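Local coordinates for protein exoribonuclease II, mitochondrial (Candida glabrata, PDB 6F3H) that degrades RNA from the 3' end as the magnesium-binding exoribonuclease component of the mitochondrial RNA degradosome, tightly coupled to its helicase partner, at residues S494-N499 and Y509-V514. The protein carries 1 engineered substitution. Numbering follows the deposited sequence.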
ATOM      1  N   SER A 494      17.030 -24.466   3.503  1.00 48.18           N
ATOM      2  CA  SER A 494      18.260 -24.813   4.179  1.00 45.41           C
ATOM      3  C   SER A 494      19.418 -24.565   3.237  1.00 46.18           C
ATOM      4  O   SER A 494      19.285 -24.739   2.021  1.00 49.85           O
ATOM      5  CB  SER A 494      18.233 -26.261   4.630  1.00 46.12           C
ATOM      6  OG  SER A 494      16.987 -26.563   5.234  1.00 47.57           O
ATOM      7  N   PHE A 495      20.529 -24.107   3.797  1.00 46.22           N
ATOM      8  CA  PHE A 495      21.724 -23.846   3.008  1.00 50.09           C
ATOM      9  C   PHE A 495      22.879 -23.550   3.949  1.00 59.03           C
ATOM     10  O   PHE A 495      22.691 -23.320   5.147  1.00 60.24           O
ATOM     11  CB  PHE A 495      21.521 -22.684   2.071  1.00 46.90           C
ATOM     12  CG  PHE A 495      20.996 -21.507   2.761  1.00 57.99           C
ATOM     13  CD1 PHE A 495      19.629 -21.333   2.917  1.00 65.22           C
ATOM     14  CD2 PHE A 495      21.864 -20.601   3.343  1.00 62.69           C
ATOM     15  CE1 PHE A 495      19.124 -20.230   3.596  1.00 64.95           C
ATOM     16  CE2 PHE A 495      21.381 -19.510   4.024  1.00 65.96           C
ATOM     17  CZ  PHE A 495      20.000 -19.317   4.149  1.00 64.99           C
ATOM     18  N   GLU A 496      24.079 -23.529   3.383  1.00 63.89           N
ATOM     19  CA  GLU A 496      25.284 -23.379   4.170  1.00 70.76           C
ATOM     20  C   GLU A 496      26.091 -22.176   3.742  1.00 70.35           C
ATOM     21  O   GLU A 496      26.197 -21.854   2.552  1.00 67.15           O
ATOM     22  CB  GLU A 496      26.141 -24.603   4.094  1.00 78.90           C
ATOM     23  CG  GLU A 496      25.555 -25.718   4.898  1.00 92.48           C
ATOM     24  CD  GLU A 496      26.027 -27.064   4.420  1.00102.10           C
ATOM     25  OE1 GLU A 496      27.105 -27.107   3.798  1.00104.51           O
ATOM     26  OE2 GLU A 496      25.334 -28.074   4.673  1.00105.31           O
ATOM     27  N   LEU A 497      26.656 -21.540   4.747  1.00 71.17           N
ATOM     28  CA  LEU A 497      27.513 -20.387   4.601  1.00 67.61           C
ATOM     29  C   LEU A 497      28.883 -20.717   5.131  1.00 67.54           C
ATOM     30  O   LEU A 497      29.022 -21.384   6.160  1.00 67.11           O
ATOM     31  CB  LEU A 497      26.971 -19.204   5.352  1.00 66.85           C
ATOM     32  CG  LEU A 497      25.621 -18.811   4.820  1.00 65.16           C
ATOM     33  CD1 LEU A 497      24.683 -18.706   5.958  1.00 63.38           C
ATOM     34  CD2 LEU A 497      25.835 -17.480   4.192  1.00 63.91           C
ATOM     35  N   VAL A 498      29.880 -20.222   4.423  1.00 67.84           N
ATOM     36  CA  VAL A 498      31.273 -20.446   4.749  1.00 72.80           C
ATOM     37  C   VAL A 498      31.912 -19.104   5.068  1.00 78.35           C
ATOM     38  O   VAL A 498      31.704 -18.126   4.343  1.00 80.06           O
ATOM     39  CB  VAL A 498      31.970 -21.158   3.585  1.00 74.59           C
ATOM     40  CG1 VAL A 498      31.135 -22.331   3.197  1.00 73.59           C
ATOM     41  CG2 VAL A 498      32.060 -20.248   2.387  1.00 75.54           C
ATOM     42  N   ASN A 499      32.627 -19.034   6.186  1.00 84.90           N
ATOM     43  CA  ASN A 499      33.433 -17.851   6.447  1.00 90.09           C
ATOM     44  C   ASN A 499      34.603 -17.852   5.478  1.00 98.13           C
ATOM     45  O   ASN A 499      35.213 -18.892   5.229  1.00 94.89           O
ATOM     46  CB  ASN A 499      33.922 -17.818   7.893  1.00 87.92           C
ATOM     47  CG  ASN A 499      32.791 -17.915   8.888  1.00 91.36           C
ATOM     48  OD1 ASN A 499      31.720 -18.437   8.575  1.00 91.43           O
ATOM     49  ND2 ASN A 499      33.024 -17.425  10.103  1.00 94.54           N
ATOM     50  N   TYR A 509      25.200 -21.886  -2.955  1.00 76.15           N
ATOM     51  CA  TYR A 509      23.855 -22.064  -3.492  1.00 75.96           C
ATOM     52  C   TYR A 509      23.580 -23.529  -3.793  1.00 76.31           C
ATOM     53  O   TYR A 509      22.418 -23.950  -3.821  1.00 72.38           O
ATOM     54  CB  TYR A 509      23.632 -21.217  -4.747  1.00 76.41           C
ATOM     55  CG  TYR A 509      22.246 -21.408  -5.351  1.00 78.60           C
ATOM     56  CD1 TYR A 509      21.107 -20.974  -4.686  1.00 73.39           C
ATOM     57  CD2 TYR A 509      22.074 -22.069  -6.566  1.00 83.02           C
ATOM     58  CE1 TYR A 509      19.841 -21.167  -5.228  1.00 72.81           C
ATOM     59  CE2 TYR A 509      20.808 -22.263  -7.112  1.00 80.49           C
ATOM     60  CZ  TYR A 509      19.699 -21.811  -6.437  1.00 77.44           C
ATOM     61  OH  TYR A 509      18.445 -22.013  -6.979  1.00 82.22           O
ATOM     62  N   ASP A 510      24.623 -24.316  -4.016  1.00 82.68           N
ATOM     63  CA  ASP A 510      24.422 -25.737  -4.203  1.00 89.16           C
ATOM     64  C   ASP A 510      23.949 -26.401  -2.906  1.00 83.55           C
ATOM     65  O   ASP A 510      23.292 -27.444  -2.963  1.00 81.94           O
ATOM     66  CB  ASP A 510      25.732 -26.330  -4.732  1.00106.16           C
ATOM     67  CG  ASP A 510      25.582 -27.738  -5.267  1.00121.04           C
ATOM     68  OD1 ASP A 510      25.005 -28.595  -4.569  1.00126.95           O
ATOM     69  OD2 ASP A 510      26.058 -27.991  -6.395  1.00126.78           O
ATOM     70  N   THR A 511      24.218 -25.796  -1.738  1.00 80.77           N
ATOM     71  CA  THR A 511      23.607 -26.264  -0.489  1.00 74.95           C
ATOM     72  C   THR A 511      22.105 -26.041  -0.459  1.00 74.68           C
ATOM     73  O   THR A 511      21.376 -26.755   0.244  1.00 74.79           O
ATOM     74  CB  THR A 511      24.169 -25.541   0.726  1.00 72.51           C
ATOM     75  OG1 THR A 511      25.584 -25.415   0.619  1.00 77.52           O
ATOM     76  CG2 THR A 511      23.828 -26.326   1.953  1.00 72.10           C
ATOM     77  N   PHE A 512      21.640 -25.023  -1.169  1.00 72.17           N
ATOM     78  CA  PHE A 512      20.290 -24.532  -0.982  1.00 68.53           C
ATOM     79  C   PHE A 512      19.279 -25.626  -1.224  1.00 64.22           C
ATOM     80  O   PHE A 512      19.326 -26.325  -2.237  1.00 69.76           O
ATOM     81  CB  PHE A 512      20.015 -23.360  -1.919  1.00 74.04           C
ATOM     82  CG  PHE A 512      18.607 -22.835  -1.831  1.00 81.72           C
ATOM     83  CD1 PHE A 512      18.247 -21.920  -0.856  1.00 85.49           C
ATOM     84  CD2 PHE A 512      17.632 -23.275  -2.714  1.00 83.57           C
ATOM     85  CE1 PHE A 512      16.935 -21.437  -0.771  1.00 83.91           C
ATOM     86  CE2 PHE A 512      16.331 -22.797  -2.631  1.00 83.86           C
ATOM     87  CZ  PHE A 512      15.981 -21.877  -1.657  1.00 81.43           C
ATOM     88  N   GLN A 513      18.319 -25.721  -0.327  1.00 61.00           N
ATOM     89  CA  GLN A 513      17.370 -26.806  -0.401  1.00 64.67           C
ATOM     90  C   GLN A 513      16.032 -26.332   0.142  1.00 60.12           C
ATOM     91  O   GLN A 513      15.987 -25.538   1.083  1.00 57.72           O
ATOM     92  CB  GLN A 513      17.901 -27.981   0.398  1.00 70.64           C
ATOM     93  CG  GLN A 513      17.248 -29.274   0.110  1.00 76.87           C
ATOM     94  CD  GLN A 513      17.480 -30.226   1.231  1.00 83.33           C
ATOM     95  OE1 GLN A 513      16.749 -31.193   1.392  1.00 90.92           O
ATOM     96  NE2 GLN A 513      18.489 -29.944   2.044  1.00 89.42           N
ATOM     97  N   VAL A 514      14.947 -26.810  -0.455  1.00 40.31           N
ATOM     98  CA  VAL A 514      13.612 -26.485   0.018  1.00 40.27           C
ATOM     99  C   VAL A 514      12.934 -27.794   0.380  1.00 52.52           C
ATOM    100  O   VAL A 514      12.948 -28.736  -0.420  1.00 57.15           O
ATOM    101  CB  VAL A 514      12.797 -25.718  -1.045  1.00 54.87           C
ATOM    102  CG1 VAL A 514      11.466 -25.211  -0.470  1.00 55.50           C
ATOM    103  CG2 VAL A 514      13.577 -24.560  -1.641  1.00 49.47           C
TER
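S494 and Q513 form an antiparallel hydrogen-bonded pair, S494 N giving to Q513 O at 2.8 Å and Q513 N to S494 O at 2.7 Å, the second bond more bent (132° at the hydrogen). S494 O also receives a CA-H...O contact from F512 CA at 3.2 Å. Beyond this pair the chain of 509-511 turns a corner in helical conformation, F512 N bonding back to Y509 O, and T511 meets the other strand through its side chain. With OG1 beside the backbone N (chi1 -43°), the methyl CG2 is carried across to 3.2 Å from E496 N and 3.4 Å from E496 CD. It lies along the E496 side chain from CB to the carboxylate carbon, the two side chains crossing at about a right angle. The E496 carboxylate is paired by salt bridges with R421 and R423 of the adjoining strand, while S494 OG bonds H425 there. On the opposite face, F495 and F512 meet obliquely, CD1 to CD1 at 4.1 Å, and helix 603-625 covers both rings through L614 and L618. The segments belong to a hairpin of the RNB domain, interrupted in strand 505-519 by the corner; backbone bonding resumes at E496 with D508. The two arginines would offset the carboxylate's charge where the methyl lies against its carbon, whereas the F495 face is held by apolar packing.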